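Local atomic coordinates of halogenase PltM (Pseudomonas fluorescens, PDB entry 6BZN), a protein that halogenates phenolic substrates, accepting chloride, bromide or iodide as the halide, and binds FAD as its flavin cofactor. Residues 63-77 / 350-362. Sequence-based numbering, arbitrary orientation.
With GOL (glycerol), chain H.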
loop_
_atom_site.group_PDB
_atom_site.type_symbol
_atom_site.label_atom_id
_atom_site.label_comp_id
_atom_site.label_asym_id
_atom_site.label_seq_id
_atom_site.Cartn_x
_atom_site.Cartn_y
_atom_site.Cartn_z
ATOM N N GLY A 63 -6.050 -0.109 4.505
ATOM C CA GLY A 63 -5.348 -0.122 3.221
ATOM C C GLY A 63 -6.120 0.805 2.311
ATOM O O GLY A 63 -6.712 0.387 1.327
ATOM N N GLU A 64 -6.112 2.085 2.670
ATOM C CA GLU A 64 -7.081 3.045 2.147
ATOM C C GLU A 64 -6.487 4.148 1.282
ATOM O O GLU A 64 -7.200 4.727 0.459
ATOM C CB GLU A 64 -7.849 3.659 3.313
ATOM C CG GLU A 64 -8.628 2.610 4.125
ATOM C CD GLU A 64 -8.898 2.989 5.566
ATOM O OE1 GLU A 64 -7.955 3.408 6.275
ATOM O OE2 GLU A 64 -10.058 2.803 6.008
ATOM N N ALA A 65 -5.207 4.450 1.451
ATOM C CA ALA A 65 -4.626 5.601 0.763
ATOM C C ALA A 65 -4.092 5.169 -0.579
ATOM O O ALA A 65 -3.083 4.459 -0.660
ATOM C CB ALA A 65 -3.518 6.223 1.604
ATOM N N ALA A 66 -4.774 5.572 -1.644
ATOM C CA ALA A 66 -4.269 5.332 -2.981
ATOM C C ALA A 66 -3.039 6.208 -3.207
ATOM O O ALA A 66 -2.811 7.177 -2.478
ATOM C CB ALA A 66 -5.334 5.613 -4.031
ATOM N N THR A 67 -2.252 5.842 -4.208
ATOM C CA THR A 67 -1.035 6.575 -4.580
ATOM C C THR A 67 -1.017 6.774 -6.094
ATOM O O THR A 67 -1.784 6.139 -6.814
ATOM C CB THR A 67 0.216 5.780 -4.210
ATOM O OG1 THR A 67 0.047 4.418 -4.630
ATOM C CG2 THR A 67 0.462 5.835 -2.722
ATOM N N PRO A 68 -0.127 7.651 -6.589
ATOM C CA PRO A 68 0.013 7.715 -8.050
ATOM C C PRO A 68 0.309 6.359 -8.663
ATOM O O PRO A 68 -0.281 6.015 -9.674
ATOM C CB PRO A 68 1.165 8.707 -8.263
ATOM C CG PRO A 68 1.241 9.486 -7.012
ATOM C CD PRO A 68 0.708 8.647 -5.894
ATOM N N GLU A 69 1.205 5.593 -8.047
ATOM C CA GLU A 69 1.563 4.278 -8.556
ATOM C C GLU A 69 0.373 3.327 -8.566
ATOM O O GLU A 69 0.140 2.642 -9.558
ATOM C CB GLU A 69 2.691 3.645 -7.743
ATOM C CG GLU A 69 3.995 4.442 -7.764
ATOM C CD GLU A 69 4.165 5.382 -6.584
ATOM O OE1 GLU A 69 3.156 5.943 -6.087
ATOM O OE2 GLU A 69 5.322 5.568 -6.132
ATOM N N SER A 70 -0.375 3.288 -7.461
ATOM C CA SER A 70 -1.495 2.350 -7.388
ATOM C C SER A 70 -2.541 2.695 -8.456
ATOM O O SER A 70 -3.128 1.799 -9.051
ATOM C CB SER A 70 -2.096 2.276 -5.979
ATOM O OG SER A 70 -2.844 3.435 -5.629
ATOM N N GLY A 71 -2.746 3.990 -8.718
ATOM C CA GLY A 71 -3.696 4.420 -9.740
ATOM C C GLY A 71 -3.259 4.006 -11.139
ATOM O O GLY A 71 -4.064 3.511 -11.915
ATOM N N PHE A 72 -1.980 4.193 -11.455
ATOM C CA PHE A 72 -1.442 3.748 -12.740
ATOM C C PHE A 72 -1.527 2.242 -12.896
ATOM O O PHE A 72 -1.846 1.776 -13.974
ATOM C CB PHE A 72 0.004 4.210 -12.958
ATOM C CG PHE A 72 0.125 5.679 -13.294
ATOM C CD1 PHE A 72 -0.517 6.207 -14.416
ATOM C CD2 PHE A 72 0.909 6.523 -12.515
ATOM C CE1 PHE A 72 -0.413 7.563 -14.717
ATOM C CE2 PHE A 72 1.019 7.874 -12.815
ATOM C CZ PHE A 72 0.355 8.391 -13.914
ATOM N N LEU A 73 -1.274 1.501 -11.810
ATOM C CA LEU A 73 -1.358 0.050 -11.837
ATOM C C LEU A 73 -2.778 -0.432 -12.073
ATOM O O LEU A 73 -2.986 -1.381 -12.824
ATOM C CB LEU A 73 -0.767 -0.565 -10.558
ATOM C CG LEU A 73 0.741 -0.350 -10.479
ATOM C CD1 LEU A 73 1.226 -0.567 -9.056
ATOM C CD2 LEU A 73 1.489 -1.222 -11.489
ATOM N N LEU A 74 -3.759 0.211 -11.461
ATOM C CA LEU A 74 -5.157 -0.171 -11.731
ATOM C C LEU A 74 -5.509 0.097 -13.190
ATOM O O LEU A 74 -6.159 -0.726 -13.837
ATOM C CB LEU A 74 -6.142 0.548 -10.815
ATOM C CG LEU A 74 -6.181 0.044 -9.371
ATOM C CD1 LEU A 74 -6.915 1.052 -8.495
ATOM C CD2 LEU A 74 -6.825 -1.331 -9.263
ATOM N N ARG A 75 -5.071 1.235 -13.710
ATOM C CA ARG A 75 -5.314 1.567 -15.118
ATOM C C ARG A 75 -4.597 0.582 -16.052
ATOM O O ARG A 75 -5.155 0.195 -17.085
ATOM C CB ARG A 75 -4.910 3.019 -15.427
ATOM C CG ARG A 75 -5.863 4.065 -14.845
ATOM C CD ARG A 75 -5.288 5.488 -14.919
ATOM N NE ARG A 75 -5.321 6.051 -16.270
ATOM C CZ ARG A 75 -4.602 7.100 -16.710
ATOM N NH1 ARG A 75 -3.760 7.765 -15.919
ATOM N NH2 ARG A 75 -4.731 7.483 -17.977
ATOM N N LEU A 76 -3.378 0.170 -15.686
ATOM C CA LEU A 76 -2.653 -0.841 -16.458
ATOM C C LEU A 76 -3.394 -2.192 -16.461
ATOM O O LEU A 76 -3.540 -2.827 -17.513
ATOM C CB LEU A 76 -1.230 -1.017 -15.942
ATOM C CG LEU A 76 -0.251 0.098 -16.342
ATOM C CD1 LEU A 76 1.003 0.056 -15.482
ATOM C CD2 LEU A 76 0.107 -0.014 -17.825
ATOM N N LEU A 77 -3.869 -2.620 -15.292
ATOM C CA LEU A 77 -4.668 -3.836 -15.198
ATOM C C LEU A 77 -5.908 -3.770 -16.083
ATOM O O LEU A 77 -6.206 -4.718 -16.828
ATOM C CB LEU A 77 -5.086 -4.099 -13.745
ATOM C CG LEU A 77 -3.998 -4.731 -12.890
ATOM C CD1 LEU A 77 -4.292 -4.516 -11.402
ATOM C CD2 LEU A 77 -3.866 -6.216 -13.215
ATOM N N PHE A 350 3.329 5.295 3.849
ATOM C CA PHE A 350 3.525 5.448 2.394
ATOM C C PHE A 350 2.670 4.536 1.535
ATOM O O PHE A 350 2.780 4.587 0.309
ATOM C CB PHE A 350 4.997 5.340 1.954
ATOM C CG PHE A 350 5.884 6.393 2.534
ATOM C CD1 PHE A 350 5.635 7.730 2.272
ATOM C CD2 PHE A 350 6.968 6.060 3.310
ATOM C CE1 PHE A 350 6.441 8.729 2.783
ATOM C CE2 PHE A 350 7.785 7.050 3.827
ATOM C CZ PHE A 350 7.523 8.386 3.563
ATOM N N SER A 351 1.827 3.703 2.155
ATOM C CA SER A 351 0.834 2.926 1.447
ATOM C C SER A 351 1.430 2.101 0.283
ATOM O O SER A 351 0.888 2.037 -0.813
ATOM C CB SER A 351 -0.322 3.855 1.022
ATOM O OG SER A 351 -1.499 3.104 0.857
ATOM N N ARG A 352 2.560 1.449 0.552
ATOM C CA ARG A 352 3.236 0.641 -0.458
ATOM C C ARG A 352 2.553 -0.718 -0.707
ATOM O O ARG A 352 2.713 -1.290 -1.781
ATOM C CB ARG A 352 4.714 0.417 -0.092
ATOM C CG ARG A 352 5.522 1.696 0.120
ATOM C CD ARG A 352 5.438 2.689 -1.037
ATOM N NE ARG A 352 5.958 2.122 -2.281
ATOM C CZ ARG A 352 6.111 2.783 -3.427
ATOM N NH1 ARG A 352 5.780 4.079 -3.530
ATOM N NH2 ARG A 352 6.600 2.135 -4.484
ATOM N N GLY A 353 1.782 -1.204 0.264
ATOM C CA GLY A 353 1.097 -2.502 0.141
ATOM C C GLY A 353 0.211 -2.629 -1.088
ATOM O O GLY A 353 0.326 -3.592 -1.847
ATOM N N LEU A 354 -0.663 -1.648 -1.303
ATOM C CA LEU A 354 -1.526 -1.652 -2.481
ATOM C C LEU A 354 -0.739 -1.640 -3.785
ATOM O O LEU A 354 -1.123 -2.292 -4.762
ATOM C CB LEU A 354 -2.479 -0.448 -2.476
ATOM C CG LEU A 354 -3.657 -0.569 -1.520
ATOM C CD1 LEU A 354 -4.317 0.799 -1.387
ATOM C CD2 LEU A 354 -4.651 -1.624 -1.979
ATOM N N ILE A 355 0.365 -0.899 -3.786
ATOM C CA ILE A 355 1.196 -0.799 -4.966
ATOM C C ILE A 355 1.770 -2.173 -5.299
ATOM O O ILE A 355 1.636 -2.647 -6.435
ATOM C CB ILE A 355 2.354 0.206 -4.769
ATOM C CG1 ILE A 355 1.794 1.614 -4.530
ATOM C CG2 ILE A 355 3.276 0.155 -5.968
ATOM C CD1 ILE A 355 2.831 2.664 -4.162
ATOM N N THR A 356 2.402 -2.802 -4.305
ATOM C CA THR A 356 3.029 -4.101 -4.514
ATOM C C THR A 356 1.983 -5.122 -4.968
ATOM O O THR A 356 2.236 -5.896 -5.904
ATOM C CB THR A 356 3.734 -4.591 -3.242
ATOM O OG1 THR A 356 4.614 -3.565 -2.757
ATOM C CG2 THR A 356 4.525 -5.838 -3.507
ATOM N N THR A 357 0.812 -5.096 -4.325
ATOM C CA THR A 357 -0.312 -5.965 -4.698
ATOM C C THR A 357 -0.720 -5.859 -6.175
ATOM O O THR A 357 -0.796 -6.874 -6.875
ATOM C CB THR A 357 -1.528 -5.704 -3.796
ATOM O OG1 THR A 357 -1.189 -6.049 -2.451
ATOM C CG2 THR A 357 -2.754 -6.535 -4.227
ATOM N N PHE A 358 -1.011 -4.651 -6.650
ATOM C CA PHE A 358 -1.522 -4.512 -8.007
ATOM C C PHE A 358 -0.446 -4.846 -9.024
ATOM O O PHE A 358 -0.742 -5.428 -10.073
ATOM C CB PHE A 358 -2.099 -3.108 -8.266
ATOM C CG PHE A 358 -3.263 -2.738 -7.369
ATOM C CD1 PHE A 358 -4.156 -3.693 -6.899
ATOM C CD2 PHE A 358 -3.484 -1.415 -7.027
ATOM C CE1 PHE A 358 -5.215 -3.330 -6.081
ATOM C CE2 PHE A 358 -4.547 -1.048 -6.204
ATOM C CZ PHE A 358 -5.404 -2.009 -5.721
ATOM N N GLU A 359 0.799 -4.488 -8.727
ATOM C CA GLU A 359 1.899 -4.815 -9.648
ATOM C C GLU A 359 2.096 -6.322 -9.709
ATOM O O GLU A 359 2.298 -6.876 -10.794
ATOM C CB GLU A 359 3.207 -4.119 -9.281
ATOM C CG GLU A 359 4.267 -4.389 -10.349
ATOM C CD GLU A 359 5.559 -3.630 -10.166
ATOM O OE1 GLU A 359 5.552 -2.582 -9.488
ATOM O OE2 GLU A 359 6.586 -4.102 -10.725
ATOM N N SER A 360 1.987 -6.992 -8.567
ATOM C CA SER A 360 2.175 -8.449 -8.541
ATOM C C SER A 360 1.101 -9.162 -9.362
ATOM O O SER A 360 1.386 -10.130 -10.085
ATOM C CB SER A 360 2.215 -8.979 -7.093
ATOM O OG SER A 360 2.607 -10.339 -7.092
ATOM N N ILE A 361 -0.137 -8.677 -9.285
ATOM C CA ILE A 361 -1.227 -9.261 -10.088
ATOM C C ILE A 361 -0.920 -9.093 -11.578
ATOM O O ILE A 361 -1.071 -10.020 -12.378
ATOM C CB ILE A 361 -2.600 -8.657 -9.737
ATOM C CG1 ILE A 361 -2.957 -8.989 -8.286
ATOM C CG2 ILE A 361 -3.696 -9.161 -10.680
ATOM C CD1 ILE A 361 -4.085 -8.134 -7.731
ATOM N N LEU A 362 -0.466 -7.893 -11.921
ATOM C CA LEU A 362 -0.141 -7.539 -13.285
ATOM C C LEU A 362 0.985 -8.400 -13.863
ATOM O O LEU A 362 0.942 -8.784 -15.038
ATOM C CB LEU A 362 0.222 -6.062 -13.304
ATOM C CG LEU A 362 0.319 -5.259 -14.580
ATOM C CD1 LEU A 362 -0.888 -5.425 -15.486
ATOM C CD2 LEU A 362 0.508 -3.807 -14.151
HETATM C C1 GOL H . -4.310 3.330 5.808
HETATM O O1 GOL H . -5.416 2.499 5.418
HETATM C C2 GOL H . -3.086 3.303 4.874
HETATM O O2 GOL H . -3.390 3.251 3.449
HETATM C C3 GOL H . -2.226 4.526 5.248
HETATM O O3 GOL H . -1.117 4.721 4.370
HETATM O O HOH W 1 -1.111 2.989 -2.548
HETATM O O HOH W 2 7.302 3.605 -6.775
#
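Ser-70 and Ile-355 mark where the backbones come closest, with helices 68-77 and 352-362 running nearly parallel, their axes 8.6 Å apart at an angle of 22°. Leu-73 is a knob among Ile-355, Phe-358, Glu-359 and Leu-362. Phe-358 returns the fit, seated among Ser-70, Leu-73, Leu-74 and Leu-77. Its ring takes a CH-pi contact on one face, where Leu-74 CD2 lies 3.8 Å from the centroid. Ile-33 of helix 33-44 also touches Phe-358. Further along, Leu-362 CD2 rests on Leu-76 CB at 3.7 Å.

The N-terminal ends are polar. Ser-351 OG donates to Ala-65 O at 2.6 Å, in the carbonyl plane and on a lone pair. With OG anti to the backbone N (chi1 -155°), the hydroxyl reaches across to the loop. Water 1 links Ala-65 O, Thr-67 OG1 and Ser-351 O. Thr-67 and Ser-70 form a capping box at the start of helix 68-77.

Arg-352 NH1 forms a salt bridge to Glu-69 OE2 at 3.0 Å, meeting it from above the carboxylate plane. Ile-355 CD1 covers one guanidinium face, and water 2 joins Arg-352 NH2 to Glu-69 OE2. Ser-424 also bonds this oxygen. Replacing Glu-69 with alanine would probably leave Arg-352 without its ion-pair mate and Ser-424 and water 2 without their partner.

Ala-65, Ser-351 and Leu-354 belong to an FAD site, unoccupied here. A glycerol, probably from the crystallisation liquor, accepts from Ala-65 N and donates to Ser-351 OG. The apolar helix pair brings Ala-65 to Ser-351 and Leu-354; one direct hydrogen bond and a water bridge tie these ends.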